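Local structure of probable chaperone (Pseudomonas aeruginosa, 4JMF) at residues S29-C37 and L105-E113. The protein probably acts as a type III secretion chaperone of the CesT family, binding a partner effector protein before its export. Residues are numbered along the deposited sequence; the frame is centred on the assembly and turned at random.
Sequences SLQVGPHLC and LEQLVAAAE
H35 and V109 are the nearest pair by CA atoms, 7.2 Å apart, where the hairpin of strands 29-32 and 35-37, closed by a type II' turn from V32 to H35, packs on helix 105-113; the axis of strand 35-37 passes within 10.0 Å of that of the helix. G33 suits this turn because its positive phi is easy for glycine. At the turn end, the H35 ring lies against the last helical turn. A112 CB sits over one face, 3.8 Å from the H35 ring centroid, a CH-pi contact for which a methyl is small enough, while P34 CG covers the opposite face near the rim. H35 NE2 donates to the anti lone pair of E113 OE2 (2.7 Å, 151° at the hydrogen), the acceptor tilted somewhat from the ring plane; the carboxylate plane stands 78° to the ring. E113 reaches it because its chain bends at chi2 (-69°). Deeper in, the contact becomes hydrocarbon. Both V109 methyls reach V32 CG1 at 4.0 Å, CG1 going on to H35 CD2 (3.8 Å) and CG2 to C37 SG. L105 divides its methyls, CD2 reaching L30 CD1 at 4.1 Å and CD1 facing C37 CB. Compact beta-branched valines fit the close approach, and the longer leucines span the wider gap. Beyond, L105 and L108 also touch M49 of strand 46-53, and L30, V32 and their neighbour Q31 pair antiparallel with a strand of another protein's chain, continuing the sheet. The chemistry thus grades from an apolar interior to a polar end, where the carboxylate, with A112 and P34 over the faces, helps hold the imidazole's rotation and would probably favour its protonated form.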
loop_
_atom_site.group_PDB
_atom_site.type_symbol
_atom_site.label_atom_id
_atom_site.label_comp_id
_atom_site.label_asym_id
_atom_site.label_seq_id
_atom_site.Cartn_x
_atom_site.Cartn_y
_atom_site.Cartn_z
ATOM N N SER B 29 -2.424 -13.847 -14.802
ATOM C CA SER B 29 -2.206 -14.676 -13.631
ATOM C C SER B 29 -0.898 -15.444 -13.762
ATOM O O SER B 29 -0.527 -15.859 -14.860
ATOM C CB SER B 29 -3.375 -15.646 -13.449
ATOM O OG SER B 29 -4.610 -14.954 -13.490
ATOM N N LEU B 30 -0.221 -15.634 -12.634
ATOM C CA LEU B 30 1.043 -16.360 -12.571
ATOM C C LEU B 30 0.982 -17.386 -11.454
ATOM O O LEU B 30 0.471 -17.095 -10.382
ATOM C CB LEU B 30 2.177 -15.395 -12.251
ATOM C CG LEU B 30 2.506 -14.360 -13.312
ATOM C CD1 LEU B 30 3.538 -13.391 -12.763
ATOM C CD2 LEU B 30 3.037 -15.087 -14.544
ATOM N N GLN B 31 1.495 -18.586 -11.703
ATOM C CA GLN B 31 1.649 -19.580 -10.649
ATOM C C GLN B 31 3.073 -19.496 -10.111
ATOM O O GLN B 31 4.033 -19.765 -10.831
ATOM C CB GLN B 31 1.399 -20.980 -11.199
ATOM C CG GLN B 31 1.308 -22.049 -10.117
ATOM C CD GLN B 31 -0.000 -21.963 -9.368
ATOM O OE1 GLN B 31 -1.067 -21.860 -9.980
ATOM N NE2 GLN B 31 0.069 -21.975 -8.037
ATOM N N VAL B 32 3.225 -19.088 -8.860
ATOM C CA VAL B 32 4.551 -19.009 -8.264
ATOM C C VAL B 32 4.594 -20.010 -7.127
ATOM O O VAL B 32 4.085 -19.748 -6.033
ATOM C CB VAL B 32 4.871 -17.586 -7.751
ATOM C CG1 VAL B 32 6.239 -17.549 -7.109
ATOM C CG2 VAL B 32 4.811 -16.586 -8.896
ATOM N N GLY B 33 5.168 -21.177 -7.391
ATOM C CA GLY B 33 5.065 -22.274 -6.445
ATOM C C GLY B 33 3.593 -22.538 -6.202
ATOM O O GLY B 33 2.798 -22.582 -7.139
ATOM N N PRO B 34 3.209 -22.665 -4.932
ATOM C CA PRO B 34 1.800 -22.955 -4.637
ATOM C C PRO B 34 0.885 -21.723 -4.715
ATOM O O PRO B 34 -0.340 -21.839 -4.551
ATOM C CB PRO B 34 1.853 -23.512 -3.216
ATOM C CG PRO B 34 3.092 -22.913 -2.611
ATOM C CD PRO B 34 4.055 -22.630 -3.725
ATOM N N HIS B 35 1.464 -20.563 -5.001
ATOM C CA HIS B 35 0.693 -19.318 -5.016
ATOM C C HIS B 35 0.235 -18.857 -6.404
ATOM O O HIS B 35 1.056 -18.561 -7.283
ATOM C CB HIS B 35 1.517 -18.225 -4.348
ATOM C CG HIS B 35 2.068 -18.634 -3.020
ATOM N ND1 HIS B 35 1.267 -18.843 -1.915
ATOM C CD2 HIS B 35 3.338 -18.892 -2.623
ATOM C CE1 HIS B 35 2.022 -19.206 -0.893
ATOM N NE2 HIS B 35 3.281 -19.244 -1.297
ATOM N N LEU B 36 -1.080 -18.786 -6.596
ATOM C CA LEU B 36 -1.636 -18.200 -7.813
ATOM C C LEU B 36 -1.751 -16.687 -7.592
ATOM O O LEU B 36 -2.470 -16.244 -6.684
ATOM C CB LEU B 36 -3.003 -18.813 -8.130
ATOM C CG LEU B 36 -3.755 -18.311 -9.369
ATOM C CD1 LEU B 36 -3.013 -18.674 -10.655
ATOM C CD2 LEU B 36 -5.163 -18.849 -9.409
ATOM N N CYS B 37 -1.020 -15.910 -8.401
ATOM C CA CYS B 37 -0.976 -14.458 -8.279
ATOM C C CYS B 37 -1.543 -13.783 -9.523
ATOM O O CYS B 37 -1.356 -14.270 -10.640
ATOM C CB CYS B 37 0.466 -13.998 -8.078
ATOM S SG CYS B 37 1.315 -14.797 -6.709
ATOM N N LEU B 105 6.545 -8.381 -6.757
ATOM C CA LEU B 105 5.977 -9.723 -6.749
ATOM C C LEU B 105 6.603 -10.555 -5.630
ATOM O O LEU B 105 5.911 -11.319 -4.948
ATOM C CB LEU B 105 6.167 -10.404 -8.111
ATOM C CG LEU B 105 5.644 -11.839 -8.249
ATOM C CD1 LEU B 105 4.120 -11.900 -8.022
ATOM C CD2 LEU B 105 6.000 -12.414 -9.628
ATOM N N GLU B 106 7.907 -10.391 -5.431
ATOM C CA GLU B 106 8.617 -11.188 -4.444
ATOM C C GLU B 106 8.106 -10.915 -3.042
ATOM O O GLU B 106 7.933 -11.850 -2.255
ATOM C CB GLU B 106 10.119 -10.908 -4.509
ATOM C CG GLU B 106 10.966 -11.893 -3.703
ATOM C CD GLU B 106 12.346 -12.066 -4.309
ATOM O OE1 GLU B 106 13.185 -11.138 -4.182
ATOM O OE2 GLU B 106 12.588 -13.133 -4.924
ATOM N N GLN B 107 7.854 -9.646 -2.733
ATOM C CA GLN B 107 7.331 -9.298 -1.409
ATOM C C GLN B 107 5.912 -9.835 -1.217
ATOM O O GLN B 107 5.545 -10.251 -0.113
ATOM C CB GLN B 107 7.389 -7.787 -1.176
ATOM C CG GLN B 107 8.805 -7.227 -1.145
ATOM C CD GLN B 107 9.655 -7.908 -0.091
ATOM O OE1 GLN B 107 9.333 -7.876 1.102
ATOM N NE2 GLN B 107 10.745 -8.542 -0.526
ATOM N N LEU B 108 5.120 -9.838 -2.290
ATOM C CA LEU B 108 3.786 -10.434 -2.233
ATOM C C LEU B 108 3.914 -11.912 -1.880
ATOM O O LEU B 108 3.310 -12.393 -0.912
ATOM C CB LEU B 108 3.053 -10.291 -3.572
ATOM C CG LEU B 108 1.648 -10.902 -3.589
ATOM C CD1 LEU B 108 0.738 -10.219 -2.557
ATOM C CD2 LEU B 108 1.026 -10.843 -4.988
ATOM N N VAL B 109 4.709 -12.633 -2.666
ATOM C CA VAL B 109 4.890 -14.064 -2.446
ATOM C C VAL B 109 5.533 -14.382 -1.092
ATOM O O VAL B 109 5.156 -15.356 -0.434
ATOM C CB VAL B 109 5.654 -14.716 -3.612
ATOM C CG1 VAL B 109 5.923 -16.176 -3.314
ATOM C CG2 VAL B 109 4.821 -14.604 -4.879
ATOM N N ALA B 110 6.468 -13.543 -0.650
ATOM C CA ALA B 110 7.097 -13.757 0.648
ATOM C C ALA B 110 6.071 -13.768 1.776
ATOM O O ALA B 110 6.164 -14.572 2.701
ATOM C CB ALA B 110 8.191 -12.716 0.910
ATOM N N ALA B 111 5.073 -12.896 1.702
ATOM C CA ALA B 111 4.082 -12.864 2.776
ATOM C C ALA B 111 3.131 -14.037 2.643
ATOM O O ALA B 111 2.674 -14.592 3.639
ATOM C CB ALA B 111 3.327 -11.572 2.774
ATOM N N ALA B 112 2.827 -14.413 1.409
ATOM C CA ALA B 112 1.935 -15.546 1.177
ATOM C C ALA B 112 2.561 -16.830 1.724
ATOM O O ALA B 112 1.849 -17.701 2.232
ATOM C CB ALA B 112 1.615 -15.691 -0.303
ATOM N N GLU B 113 3.887 -16.937 1.609
ATOM C CA GLU B 113 4.635 -18.105 2.083
ATOM C C GLU B 113 4.557 -18.210 3.602
ATOM O O GLU B 113 4.337 -19.286 4.164
ATOM C CB GLU B 113 6.110 -17.990 1.675
ATOM C CG GLU B 113 6.440 -18.594 0.330
ATOM C CD GLU B 113 6.323 -20.104 0.332
ATOM O OE1 GLU B 113 7.238 -20.757 0.876
ATOM O OE2 GLU B 113 5.321 -20.640 -0.203
#